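Side-chain contacts in WbbM protein (Klebsiella pneumoniae, PDB 6U4B), which acts as a trimeric, bifunctional glycosyltransferase in O-antigen polysaccharide polymerisation and binds magnesium: residues Asp406-Val411 against Glu564-Asn569; Ala551-Pro556 against Lys572-Asp577; Ile323-Asp328 against Ile580-Asn585; Lys347-Asn352 against Glu589-Lys594. All coordinates share one frame; numbering follows the deposited sequence.

Contact 1 (Asp406-Val411 against Glu564-Asn569); sequences DSDTVV and ENKPWN. With MG (magnesium ion), chain C.
The DxD motif of the glycosyltransferase family 8 region, D406-S407-D408, is where this contact forms: D408 meets K566 and W568, while both aspartates hold the magnesium ion. D406 OD2 lies 2.1 Å from the metal. D408 approaches it with its carboxylate, OD1 at 2.5 Å and OD2 somewhat farther away, and H560 completes the set of protein ligands. The same D408 OD2 is 3.2 Å from K566 NZ, a salt bridge whose hydrogen bond is weak; the stronger partner of this ammonium is the carbonyl oxygen of Y561. K566 therefore bridges the metal-binding carboxylate and the backbone just after H560, and it gets there because its chain bends at both chi2 and chi3, each at -66°. At CB the contact is apolar: D408 CB sits at the edge of the W568 indole, near its plane, 3.9 Å from CH2. One face of that indole is taken by K566 CB, 3.4 Å above the plane and displaced toward the rim, while Y312 meets the indole edge-to-face. The buried carboxylate of D408 is thus shared by two cations, magnesium and the K566 ammonium. The backbone of the motif is braced by the first residue of strand 409-411, where T409 OG1 donates to D406 O over 2.8 Å, tilted 25° from the carbonyl plane.

Contact 2 (Ala551-Pro556 against Lys572-Asp577); sequences AARKKP and KVDFYD
R553 NH2 and D574 OD2 are 3.0 Å apart, the shortest polar approach here and a salt bridge. The guanidinium and carboxylate planes stand 64° apart, so the two groups are not laid flat in a paired, two-pronged manner; NH2 alone makes the approach, and D574 CB lies at the guanidinium edge, in its plane. The chain of R553 bends at chi3 (74°), which turns its end toward the 572-577 segment. There it also meets F575: CE2 hangs 3.4 Å above one guanidinium face, offset toward the rim, with the ring and guanidinium planes inclined at 56°, too steep for a stacked pair. Both partners are delivered by a type II beta turn from V573 to Y576, in which D574 and F575 are the two central residues; F575 takes up a left-handed backbone conformation, and the closing bond from Y576 N to V573 O is weak. This turn leads into helix 576-583, while R553 and P556 belong to the end of helix 543-554 and the loop after it. On that side the F575 ring rests against P556, whose CG is 3.8 Å from F575 CE1, and the carbonyl oxygen R553 O lies at the ring edge, in plane, 3.6 Å from F575 CZ. The turn is also held by a hydrogen bond from Y561 OH to F575 O.

Contact 3 (Ile323-Asp328 against Ile580-Asn585); sequences IIRHAD and IENIAN
Charge pairing comes first: R325 NH2 and E581 OE1 form a salt bridge, modelled at 2.6 Å, between the end of helix 313-325 and helix 576-583. E581 OE1 lies over one face of the guanidinium, whose plane is 69° from that of the carboxylate; the separation is short for such an approach and should be read with caution, and no hydrogen bond is indicated. E581 reaches this position with CG anti to the backbone N (chi1 178°) and an extended chain. Close packing follows, as N582 OD1 touches the aliphatic part of the arginine, 3.3 Å from R325 CD. Water supplies the third kind. H326, the first residue to leave helical geometry, binds two waters through NE2, both at its ring edge; one lies 3.0 Å from H326 NE2 and accepts a hydrogen bond from N582 ND2, and the other reaches E581 OE1 by weak bonds. N585, beyond the helix end, binds a magnesium ion together with its counterparts in both neighbouring subunits. With H326 NE2 5.0 Å from E581 OE1 and water between them, the carboxylate might favour a protonated imidazole, but its pairing with R325 would weaken that effect, and the charge of H326 is not observed.

Contact 4 (Lys347-Asn352 against Glu589-Lys594); sequences KTRLVN and EMEIYK
R349 sends its guanidinium edge-on to the carboxylate of E591, linking helix 344-352, which belongs to the beta-alpha-beta crossover between parallel strands 333-340 and 360-366, with helix 589-596 near the C-terminus. The helices stay well apart, the nearest CA atoms, those of R349 and E589, being 11.9 Å from each other, so the long side chains alone span the gap and bury just 53 Å². R349 is straight from CG to NE, with chi3 at 163°, and this gives it the reach. The guanidinium has further partners: NE forms a salt bridge with D577 of a neighbouring subunit, its strongest polar partner, and W588 of the same chain makes a cation-pi contact. R349 thus joins an intrachain helix pair to the trimer interface, and two carboxylates, one from each subunit, share its charge. R349 NH1 donates to E591 OE2 over 3.0 Å; the oxygen is only 3° out of the guanidinium plane and is met nearly head-on to its C-O bond, though the N-H...O angle is a modest 139°.

Contact 1 is buried and metal-centred, whereas contact 2 lies at the surface and contacts 3 and 4 are partly buried. All four carry a salt bridge, yet each differs: a lysine weakly pairs with a magnesium-binding aspartate in contact 1, a single NH2 reaches a steeply inclined carboxylate in contact 2, a guanidinium face meets the carboxylate oxygen in contact 3, and the oxygen lies in the guanidinium plane in contact 4. Contacts 2 and 3 share helix 576-583, from its leading turn to its far end. Contacts 3 and 4 touch through I583 and I592, and W568 of contact 1 also packs on I592. Contacts 2 and 4 both reach another subunit, through D577 and R349 respectively.

Contact 1 (Asp406-Val411 against Glu564-Asn569)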
loop_
_atom_site.group_PDB
_atom_site.type_symbol
_atom_site.label_atom_id
_atom_site.label_comp_id
_atom_site.label_asym_id
_atom_site.label_seq_id
_atom_site.Cartn_x
_atom_site.Cartn_y
_atom_site.Cartn_z
ATOM N N ASP A 406 16.892 -2.491 -20.181
ATOM C CA ASP A 406 17.292 -1.180 -19.685
ATOM C C ASP A 406 16.676 -0.903 -18.315
ATOM O O ASP A 406 15.584 -1.379 -17.988
ATOM C CB ASP A 406 16.863 -0.087 -20.666
ATOM C CG ASP A 406 17.942 0.257 -21.672
ATOM O OD1 ASP A 406 18.954 -0.474 -21.749
ATOM O OD2 ASP A 406 17.778 1.271 -22.384
ATOM N N SER A 407 17.379 -0.103 -17.515
ATOM C CA SER A 407 16.909 0.206 -16.172
ATOM C C SER A 407 15.779 1.227 -16.164
ATOM O O SER A 407 15.002 1.259 -15.202
ATOM C CB SER A 407 18.065 0.712 -15.308
ATOM O OG SER A 407 18.470 2.011 -15.702
ATOM N N ASP A 408 15.662 2.053 -17.201
ATOM C CA ASP A 408 14.598 3.058 -17.263
ATOM C C ASP A 408 13.337 2.496 -17.914
ATOM O O ASP A 408 12.748 3.095 -18.815
ATOM C CB ASP A 408 15.094 4.299 -17.994
ATOM C CG ASP A 408 15.623 3.989 -19.380
ATOM O OD1 ASP A 408 15.823 2.796 -19.693
ATOM O OD2 ASP A 408 15.834 4.942 -20.160
ATOM N N THR A 409 12.918 1.319 -17.450
ATOM C CA THR A 409 11.745 0.642 -17.981
ATOM C C THR A 409 10.887 0.127 -16.831
ATOM O O THR A 409 11.328 0.047 -15.683
ATOM C CB THR A 409 12.128 -0.540 -18.885
ATOM O OG1 THR A 409 12.781 -1.545 -18.099
ATOM C CG2 THR A 409 13.059 -0.095 -20.012
ATOM N N VAL A 410 9.643 -0.220 -17.161
ATOM C CA VAL A 410 8.802 -1.073 -16.332
ATOM C C VAL A 410 8.132 -2.081 -17.254
ATOM O O VAL A 410 7.774 -1.753 -18.389
ATOM C CB VAL A 410 7.741 -0.282 -15.527
ATOM C CG1 VAL A 410 8.397 0.644 -14.509
ATOM C CG2 VAL A 410 6.809 0.496 -16.448
ATOM N N VAL A 411 7.979 -3.311 -16.778
ATOM C CA VAL A 411 7.326 -4.351 -17.561
ATOM C C VAL A 411 5.858 -4.417 -17.169
ATOM O O VAL A 411 5.472 -4.092 -16.039
ATOM C CB VAL A 411 8.012 -5.723 -17.389
ATOM C CG1 VAL A 411 9.495 -5.614 -17.722
ATOM C CG2 VAL A 411 7.808 -6.254 -15.983
ATOM N N GLU A 564 14.608 12.338 -22.207
ATOM C CA GLU A 564 14.914 13.419 -21.279
ATOM C C GLU A 564 13.930 13.504 -20.118
ATOM O O GLU A 564 14.334 13.804 -18.989
ATOM C CB GLU A 564 14.943 14.745 -22.043
ATOM C CG GLU A 564 13.857 14.852 -23.112
ATOM C CD GLU A 564 13.970 16.113 -23.947
ATOM O OE1 GLU A 564 14.544 17.106 -23.454
ATOM O OE2 GLU A 564 13.489 16.110 -25.101
ATOM N N ASN A 565 12.647 13.251 -20.369
ATOM C CA ASN A 565 11.599 13.408 -19.361
ATOM C C ASN A 565 11.325 12.052 -18.720
ATOM O O ASN A 565 10.575 11.235 -19.261
ATOM C CB ASN A 565 10.340 14.001 -19.984
ATOM C CG ASN A 565 10.561 15.402 -20.517
ATOM O OD1 ASN A 565 11.217 16.224 -19.876
ATOM N ND2 ASN A 565 10.022 15.678 -21.699
ATOM N N LYS A 566 11.925 11.825 -17.555
ATOM C CA LYS A 566 11.788 10.578 -16.815
ATOM C C LYS A 566 10.654 10.691 -15.798
ATOM O O LYS A 566 10.448 11.760 -15.215
ATOM C CB LYS A 566 13.090 10.238 -16.096
ATOM C CG LYS A 566 14.346 10.728 -16.806
ATOM C CD LYS A 566 14.571 10.029 -18.141
ATOM C CE LYS A 566 14.866 8.552 -17.954
ATOM N NZ LYS A 566 15.598 7.972 -19.113
ATOM N N PRO A 567 9.907 9.608 -15.562
ATOM C CA PRO A 567 8.736 9.707 -14.675
ATOM C C PRO A 567 9.080 10.047 -13.235
ATOM O O PRO A 567 8.226 10.595 -12.527
ATOM C CB PRO A 567 8.095 8.316 -14.784
ATOM C CG PRO A 567 9.216 7.416 -15.195
ATOM C CD PRO A 567 10.088 8.245 -16.092
ATOM N N TRP A 568 10.296 9.753 -12.776
ATOM C CA TRP A 568 10.708 10.112 -11.426
ATOM C C TRP A 568 11.135 11.573 -11.305
ATOM O O TRP A 568 11.794 11.932 -10.323
ATOM C CB TRP A 568 11.836 9.191 -10.951
ATOM C CG TRP A 568 13.021 9.113 -11.884
ATOM C CD1 TRP A 568 14.126 9.918 -11.880
ATOM C CD2 TRP A 568 13.223 8.163 -12.940
ATOM N NE1 TRP A 568 14.997 9.534 -12.872
ATOM C CE2 TRP A 568 14.466 8.458 -13.536
ATOM C CE3 TRP A 568 12.472 7.096 -13.443
ATOM C CZ2 TRP A 568 14.974 7.725 -14.607
ATOM C CZ3 TRP A 568 12.977 6.368 -14.508
ATOM C CH2 TRP A 568 14.217 6.688 -15.079
ATOM N N ASN A 569 10.761 12.421 -12.264
ATOM C CA ASN A 569 11.231 13.800 -12.287
ATOM C C ASN A 569 10.119 14.816 -12.530
ATOM O O ASN A 569 10.157 15.915 -11.969
ATOM C CB ASN A 569 12.315 13.970 -13.354
ATOM C CG ASN A 569 13.665 13.439 -12.907
ATOM O OD1 ASN A 569 14.014 13.511 -11.730
ATOM N ND2 ASN A 569 14.435 12.905 -13.850
HETATM MG MG MG C . 16.741 3.105 -21.980
#

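Contact 2 (Ala551-Pro556 against Lys572-Asp577)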
loop_
_atom_site.group_PDB
_atom_site.type_symbol
_atom_site.label_atom_id
_atom_site.label_comp_id
_atom_site.label_asym_id
_atom_site.label_seq_id
_atom_site.Cartn_x
_atom_site.Cartn_y
_atom_site.Cartn_z
ATOM N N ALA A 551 -0.772 0.602 -32.040
ATOM C CA ALA A 551 -1.314 -0.624 -31.463
ATOM C C ALA A 551 -0.492 -1.083 -30.262
ATOM O O ALA A 551 -1.051 -1.555 -29.266
ATOM C CB ALA A 551 -1.376 -1.721 -32.524
ATOM N N ALA A 552 0.835 -0.949 -30.338
ATOM C CA ALA A 552 1.687 -1.370 -29.230
ATOM C C ALA A 552 1.477 -0.492 -28.002
ATOM O O ALA A 552 1.522 -0.986 -26.870
ATOM C CB ALA A 552 3.155 -1.352 -29.657
ATOM N N ARG A 553 1.244 0.809 -28.203
ATOM C CA ARG A 553 1.010 1.699 -27.069
ATOM C C ARG A 553 -0.231 1.302 -26.281
ATOM O O ARG A 553 -0.293 1.531 -25.067
ATOM C CB ARG A 553 0.876 3.147 -27.542
ATOM C CG ARG A 553 2.188 3.857 -27.793
ATOM C CD ARG A 553 1.956 5.310 -28.184
ATOM N NE ARG A 553 1.562 6.147 -27.055
ATOM C CZ ARG A 553 2.420 6.754 -26.240
ATOM N NH1 ARG A 553 3.727 6.609 -26.426
ATOM N NH2 ARG A 553 1.975 7.503 -25.239
ATOM N N LYS A 554 -1.222 0.705 -26.946
ATOM C CA LYS A 554 -2.489 0.404 -26.293
ATOM C C LYS A 554 -2.408 -0.787 -25.345
ATOM O O LYS A 554 -3.222 -0.874 -24.419
ATOM C CB LYS A 554 -3.575 0.168 -27.346
ATOM C CG LYS A 554 -3.864 1.402 -28.191
ATOM C CD LYS A 554 -4.998 1.174 -29.178
ATOM C CE LYS A 554 -6.348 1.161 -28.481
ATOM N NZ LYS A 554 -6.689 2.494 -27.911
ATOM N N LYS A 555 -1.455 -1.700 -25.541
ATOM C CA LYS A 555 -1.262 -2.829 -24.629
ATOM C C LYS A 555 0.219 -3.177 -24.561
ATOM O O LYS A 555 0.652 -4.234 -25.032
ATOM C CB LYS A 555 -2.091 -4.033 -25.073
ATOM C CG LYS A 555 -2.374 -5.018 -23.954
ATOM C CD LYS A 555 -3.111 -4.336 -22.810
ATOM C CE LYS A 555 -3.212 -5.243 -21.595
ATOM N NZ LYS A 555 -3.845 -4.550 -20.438
ATOM N N PRO A 556 1.028 -2.304 -23.961
ATOM C CA PRO A 556 2.471 -2.562 -23.913
ATOM C C PRO A 556 2.796 -3.736 -23.009
ATOM O O PRO A 556 2.102 -4.010 -22.027
ATOM C CB PRO A 556 3.055 -1.257 -23.351
ATOM C CG PRO A 556 1.946 -0.248 -23.445
ATOM C CD PRO A 556 0.681 -1.031 -23.311
ATOM N N LYS A 572 4.479 14.802 -15.467
ATOM C CA LYS A 572 3.770 15.151 -16.698
ATOM C C LYS A 572 4.382 14.361 -17.852
ATOM O O LYS A 572 5.132 14.880 -18.681
ATOM C CB LYS A 572 3.839 16.654 -16.931
ATOM C CG LYS A 572 3.532 17.464 -15.681
ATOM C CD LYS A 572 4.347 18.744 -15.627
ATOM C CE LYS A 572 4.046 19.525 -14.357
ATOM N NZ LYS A 572 4.712 20.857 -14.348
ATOM N N VAL A 573 4.029 13.076 -17.909
ATOM C CA VAL A 573 4.660 12.124 -18.817
ATOM C C VAL A 573 3.666 11.007 -19.108
ATOM O O VAL A 573 2.851 10.643 -18.257
ATOM C CB VAL A 573 5.985 11.597 -18.200
ATOM C CG1 VAL A 573 6.245 10.151 -18.560
ATOM C CG2 VAL A 573 7.164 12.463 -18.627
ATOM N N ASP A 574 3.709 10.482 -20.333
ATOM C CA ASP A 574 2.880 9.333 -20.680
ATOM C C ASP A 574 3.352 8.089 -19.935
ATOM O O ASP A 574 4.553 7.892 -19.718
ATOM C CB ASP A 574 2.910 9.078 -22.186
ATOM C CG ASP A 574 2.015 10.028 -22.963
ATOM O OD1 ASP A 574 1.023 10.519 -22.385
ATOM O OD2 ASP A 574 2.301 10.277 -24.154
ATOM N N PHE A 575 2.395 7.236 -19.560
ATOM C CA PHE A 575 2.661 6.028 -18.774
ATOM C C PHE A 575 3.273 6.363 -17.416
ATOM O O PHE A 575 3.990 5.550 -16.827
ATOM C CB PHE A 575 3.563 5.045 -19.531
ATOM C CG PHE A 575 3.002 4.595 -20.850
ATOM C CD1 PHE A 575 1.989 3.651 -20.900
ATOM C CD2 PHE A 575 3.490 5.111 -22.038
ATOM C CE1 PHE A 575 1.472 3.231 -22.110
ATOM C CE2 PHE A 575 2.977 4.695 -23.254
ATOM C CZ PHE A 575 1.965 3.753 -23.288
ATOM N N TYR A 576 2.998 7.569 -16.915
ATOM C CA TYR A 576 3.549 7.984 -15.629
ATOM C C TYR A 576 2.965 7.168 -14.484
ATOM O O TYR A 576 3.672 6.845 -13.520
ATOM C CB TYR A 576 3.296 9.474 -15.412
ATOM C CG TYR A 576 3.546 9.948 -14.002
ATOM C CD1 TYR A 576 4.821 9.913 -13.455
ATOM C CD2 TYR A 576 2.508 10.443 -13.223
ATOM C CE1 TYR A 576 5.054 10.348 -12.166
ATOM C CE2 TYR A 576 2.730 10.882 -11.935
ATOM C CZ TYR A 576 4.004 10.836 -11.412
ATOM O OH TYR A 576 4.228 11.272 -10.127
ATOM N N ASP A 577 1.676 6.826 -14.568
ATOM C CA ASP A 577 1.062 6.010 -13.527
ATOM C C ASP A 577 1.671 4.613 -13.476
ATOM O O ASP A 577 1.746 4.011 -12.398
ATOM C CB ASP A 577 -0.447 5.923 -13.746
ATOM C CG ASP A 577 -1.132 7.277 -13.658
ATOM O OD1 ASP A 577 -0.556 8.208 -13.057
ATOM O OD2 ASP A 577 -2.253 7.410 -14.192
#

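Contact 3 (Ile323-Asp328 against Ile580-Asn585)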
loop_
_atom_site.group_PDB
_atom_site.type_symbol
_atom_site.label_atom_id
_atom_site.label_comp_id
_atom_site.label_asym_id
_atom_site.label_seq_id
_atom_site.Cartn_x
_atom_site.Cartn_y
_atom_site.Cartn_z
ATOM N N ILE A 323 8.829 -6.383 -12.418
ATOM C CA ILE A 323 9.116 -7.768 -12.780
ATOM C C ILE A 323 8.479 -8.718 -11.775
ATOM O O ILE A 323 7.885 -9.738 -12.148
ATOM C CB ILE A 323 10.635 -7.988 -12.889
ATOM C CG1 ILE A 323 11.219 -7.143 -14.022
ATOM C CG2 ILE A 323 10.948 -9.465 -13.101
ATOM C CD1 ILE A 323 12.725 -7.204 -14.120
ATOM N N ILE A 324 8.584 -8.393 -10.483
ATOM C CA ILE A 324 7.986 -9.231 -9.445
ATOM C C ILE A 324 6.469 -9.260 -9.578
ATOM O O ILE A 324 5.835 -10.313 -9.425
ATOM C CB ILE A 324 8.413 -8.739 -8.050
ATOM C CG1 ILE A 324 9.915 -8.955 -7.846
ATOM C CG2 ILE A 324 7.602 -9.433 -6.967
ATOM C CD1 ILE A 324 10.427 -8.413 -6.540
ATOM N N ARG A 325 5.859 -8.108 -9.861
ATOM C CA ARG A 325 4.400 -8.037 -9.861
ATOM C C ARG A 325 3.786 -8.824 -11.011
ATOM O O ARG A 325 2.646 -9.283 -10.904
ATOM C CB ARG A 325 3.950 -6.582 -9.907
ATOM C CG ARG A 325 4.286 -5.803 -8.638
ATOM C CD ARG A 325 3.785 -4.370 -8.694
ATOM N NE ARG A 325 2.335 -4.291 -8.562
ATOM C CZ ARG A 325 1.492 -4.229 -9.589
ATOM N NH1 ARG A 325 0.186 -4.159 -9.371
ATOM N NH2 ARG A 325 1.953 -4.233 -10.832
ATOM N N HIS A 326 4.531 -9.014 -12.099
ATOM C CA HIS A 326 4.072 -9.772 -13.254
ATOM C C HIS A 326 4.753 -11.132 -13.362
ATOM O O HIS A 326 4.683 -11.771 -14.415
ATOM C CB HIS A 326 4.286 -8.963 -14.536
ATOM C CG HIS A 326 3.463 -7.713 -14.600
ATOM N ND1 HIS A 326 2.157 -7.705 -15.042
ATOM C CD2 HIS A 326 3.756 -6.433 -14.270
ATOM C CE1 HIS A 326 1.683 -6.473 -14.987
ATOM N NE2 HIS A 326 2.633 -5.682 -14.521
ATOM N N ALA A 327 5.399 -11.588 -12.292
ATOM C CA ALA A 327 6.099 -12.863 -12.315
ATOM C C ALA A 327 5.117 -14.025 -12.237
ATOM O O ALA A 327 4.085 -13.946 -11.563
ATOM C CB ALA A 327 7.090 -12.941 -11.152
ATOM N N ASP A 328 5.445 -15.111 -12.935
ATOM C CA ASP A 328 4.679 -16.344 -12.832
ATOM C C ASP A 328 5.051 -17.055 -11.538
ATOM O O ASP A 328 6.236 -17.228 -11.235
ATOM C CB ASP A 328 4.951 -17.243 -14.039
ATOM C CG ASP A 328 4.171 -18.553 -13.994
ATOM O OD1 ASP A 328 3.352 -18.753 -13.069
ATOM O OD2 ASP A 328 4.379 -19.389 -14.898
ATOM N N ILE A 580 4.790 5.045 -11.227
ATOM C CA ILE A 580 4.428 5.291 -9.832
ATOM C C ILE A 580 3.871 4.028 -9.193
ATOM O O ILE A 580 4.190 3.703 -8.044
ATOM C CB ILE A 580 3.424 6.455 -9.745
ATOM C CG1 ILE A 580 4.114 7.772 -10.094
ATOM C CG2 ILE A 580 2.785 6.525 -8.366
ATOM C CD1 ILE A 580 5.284 8.108 -9.188
ATOM N N GLU A 581 3.036 3.297 -9.937
ATOM C CA GLU A 581 2.457 2.049 -9.449
ATOM C C GLU A 581 3.516 1.121 -8.862
ATOM O O GLU A 581 3.271 0.442 -7.859
ATOM C CB GLU A 581 1.717 1.359 -10.597
ATOM C CG GLU A 581 1.100 0.016 -10.267
ATOM C CD GLU A 581 0.675 -0.733 -11.520
ATOM O OE1 GLU A 581 1.049 -1.915 -11.670
ATOM O OE2 GLU A 581 -0.017 -0.132 -12.367
ATOM N N ASN A 582 4.701 1.088 -9.465
ATOM C CA ASN A 582 5.754 0.179 -9.033
ATOM C C ASN A 582 6.714 0.802 -8.030
ATOM O O ASN A 582 7.477 0.070 -7.392
ATOM C CB ASN A 582 6.531 -0.334 -10.249
ATOM C CG ASN A 582 5.687 -1.217 -11.141
ATOM O OD1 ASN A 582 5.306 -2.322 -10.751
ATOM N ND2 ASN A 582 5.384 -0.736 -12.341
ATOM N N ILE A 583 6.701 2.125 -7.874
ATOM C CA ILE A 583 7.535 2.774 -6.871
ATOM C C ILE A 583 6.759 3.089 -5.594
ATOM O O ILE A 583 7.383 3.371 -4.559
ATOM C CB ILE A 583 8.187 4.054 -7.436
ATOM C CG1 ILE A 583 9.587 4.241 -6.851
ATOM C CG2 ILE A 583 7.317 5.279 -7.165
ATOM C CD1 ILE A 583 10.548 3.132 -7.228
ATOM N N ALA A 584 5.428 3.053 -5.635
ATOM C CA ALA A 584 4.639 3.225 -4.425
ATOM C C ALA A 584 4.860 2.048 -3.482
ATOM O O ALA A 584 5.064 0.909 -3.911
ATOM C CB ALA A 584 3.155 3.361 -4.774
ATOM N N ASN A 585 4.830 2.340 -2.182
ATOM C CA ASN A 585 5.042 1.343 -1.132
ATOM C C ASN A 585 6.440 0.732 -1.211
ATOM O O ASN A 585 6.636 -0.443 -0.909
ATOM C CB ASN A 585 3.967 0.251 -1.165
ATOM C CG ASN A 585 2.560 0.823 -1.131
ATOM O OD1 ASN A 585 2.120 1.355 -0.114
ATOM N ND2 ASN A 585 1.848 0.711 -2.245
HETATM O O HOH W 1 3.770 -2.977 -14.127
HETATM O O HOH W 2 0.554 -3.719 -14.525
#

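Contact 4 (Lys347-Asn352 against Glu589-Lys594)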
loop_
_atom_site.group_PDB
_atom_site.type_symbol
_atom_site.label_atom_id
_atom_site.label_comp_id
_atom_site.label_asym_id
_atom_site.label_seq_id
_atom_site.Cartn_x
_atom_site.Cartn_y
_atom_site.Cartn_z
ATOM N N LYS A 347 21.287 -0.859 -2.371
ATOM C CA LYS A 347 21.413 -2.293 -2.617
ATOM C C LYS A 347 20.583 -3.093 -1.620
ATOM O O LYS A 347 19.951 -4.092 -1.987
ATOM C CB LYS A 347 22.882 -2.721 -2.562
ATOM C CG LYS A 347 23.688 -2.290 -3.780
ATOM C CD LYS A 347 25.011 -3.049 -3.906
ATOM C CE LYS A 347 26.094 -2.465 -3.015
ATOM N NZ LYS A 347 27.452 -2.940 -3.422
ATOM N N THR A 348 20.560 -2.659 -0.358
ATOM C CA THR A 348 19.738 -3.329 0.645
ATOM C C THR A 348 18.255 -3.194 0.319
ATOM O O THR A 348 17.503 -4.175 0.368
ATOM C CB THR A 348 20.037 -2.759 2.031
ATOM O OG1 THR A 348 21.387 -3.077 2.401
ATOM C CG2 THR A 348 19.079 -3.330 3.057
ATOM N N ARG A 349 17.819 -1.978 -0.021
ATOM C CA ARG A 349 16.421 -1.755 -0.380
ATOM C C ARG A 349 16.012 -2.597 -1.581
ATOM O O ARG A 349 14.890 -3.115 -1.632
ATOM C CB ARG A 349 16.189 -0.273 -0.673
ATOM C CG ARG A 349 16.402 0.641 0.515
ATOM C CD ARG A 349 16.349 2.100 0.100
ATOM N NE ARG A 349 16.143 2.987 1.240
ATOM C CZ ARG A 349 16.011 4.307 1.142
ATOM N NH1 ARG A 349 16.069 4.891 -0.046
ATOM N NH2 ARG A 349 15.820 5.041 2.230
ATOM N N LEU A 350 16.909 -2.742 -2.559
ATOM C CA LEU A 350 16.577 -3.499 -3.763
ATOM C C LEU A 350 16.387 -4.980 -3.456
ATOM O O LEU A 350 15.448 -5.607 -3.960
ATOM C CB LEU A 350 17.664 -3.299 -4.821
ATOM C CG LEU A 350 17.641 -1.914 -5.469
ATOM C CD1 LEU A 350 18.972 -1.583 -6.107
ATOM C CD2 LEU A 350 16.521 -1.844 -6.495
ATOM N N VAL A 351 17.272 -5.557 -2.641
ATOM C CA VAL A 351 17.116 -6.954 -2.248
ATOM C C VAL A 351 15.835 -7.138 -1.445
ATOM O O VAL A 351 15.118 -8.133 -1.610
ATOM C CB VAL A 351 18.352 -7.433 -1.463
ATOM C CG1 VAL A 351 18.104 -8.815 -0.876
ATOM C CG2 VAL A 351 19.577 -7.450 -2.365
ATOM N N ASN A 352 15.518 -6.174 -0.573
ATOM C CA ASN A 352 14.316 -6.266 0.250
ATOM C C ASN A 352 13.040 -6.340 -0.579
ATOM O O ASN A 352 12.002 -6.768 -0.064
ATOM C CB ASN A 352 14.244 -5.079 1.211
ATOM C CG ASN A 352 15.293 -5.149 2.302
ATOM O OD1 ASN A 352 15.879 -6.205 2.545
ATOM N ND2 ASN A 352 15.532 -4.026 2.971
ATOM N N GLU A 589 9.463 5.878 -2.207
ATOM C CA GLU A 589 8.185 6.536 -2.469
ATOM C C GLU A 589 8.223 8.008 -2.076
ATOM O O GLU A 589 7.876 8.884 -2.878
ATOM C CB GLU A 589 7.065 5.805 -1.731
ATOM C CG GLU A 589 5.722 6.503 -1.799
ATOM C CD GLU A 589 4.576 5.594 -1.406
ATOM O OE1 GLU A 589 3.511 5.669 -2.055
ATOM O OE2 GLU A 589 4.747 4.799 -0.457
ATOM N N MET A 590 8.643 8.304 -0.845
ATOM C CA MET A 590 8.732 9.696 -0.418
ATOM C C MET A 590 9.873 10.440 -1.099
ATOM O O MET A 590 9.842 11.674 -1.154
ATOM C CB MET A 590 8.887 9.782 1.101
ATOM C CG MET A 590 9.976 8.894 1.677
ATOM S SD MET A 590 10.519 9.444 3.307
ATOM C CE MET A 590 12.042 10.289 2.884
ATOM N N GLU A 591 10.878 9.724 -1.612
ATOM C CA GLU A 591 11.935 10.380 -2.375
ATOM C C GLU A 591 11.378 11.046 -3.625
ATOM O O GLU A 591 11.852 12.113 -4.031
ATOM C CB GLU A 591 13.018 9.374 -2.767
ATOM C CG GLU A 591 14.069 9.099 -1.711
ATOM C CD GLU A 591 15.290 8.415 -2.297
ATOM O OE1 GLU A 591 15.747 8.842 -3.379
ATOM O OE2 GLU A 591 15.784 7.443 -1.687
ATOM N N ILE A 592 10.372 10.428 -4.248
ATOM C CA ILE A 592 9.863 10.929 -5.520
ATOM C C ILE A 592 9.224 12.300 -5.355
ATOM O O ILE A 592 9.285 13.132 -6.268
ATOM C CB ILE A 592 8.875 9.917 -6.133
ATOM C CG1 ILE A 592 9.511 8.529 -6.204
ATOM C CG2 ILE A 592 8.444 10.359 -7.520
ATOM C CD1 ILE A 592 10.840 8.504 -6.926
ATOM N N TYR A 593 8.622 12.572 -4.197
ATOM C CA TYR A 593 7.952 13.855 -4.003
ATOM C C TYR A 593 8.965 14.991 -3.937
ATOM O O TYR A 593 8.832 15.998 -4.641
ATOM C CB TYR A 593 7.097 13.829 -2.734
ATOM C CG TYR A 593 6.015 12.768 -2.699
ATOM C CD1 TYR A 593 5.220 12.610 -1.575
ATOM C CD2 TYR A 593 5.786 11.925 -3.782
ATOM C CE1 TYR A 593 4.234 11.648 -1.528
ATOM C CE2 TYR A 593 4.802 10.955 -3.740
ATOM C CZ TYR A 593 4.027 10.823 -2.609
ATOM O OH TYR A 593 3.041 9.865 -2.552
ATOM N N LYS A 594 9.988 14.842 -3.091
ATOM C CA LYS A 594 11.026 15.862 -2.996
ATOM C C LYS A 594 11.811 15.969 -4.298
ATOM O O LYS A 594 12.150 17.072 -4.740
ATOM C CB LYS A 594 11.959 15.547 -1.826
ATOM C CG LYS A 594 11.237 15.190 -0.534
ATOM C CD LYS A 594 12.224 14.873 0.581
ATOM C CE LYS A 594 11.513 14.526 1.882
ATOM N NZ LYS A 594 10.729 13.264 1.784
#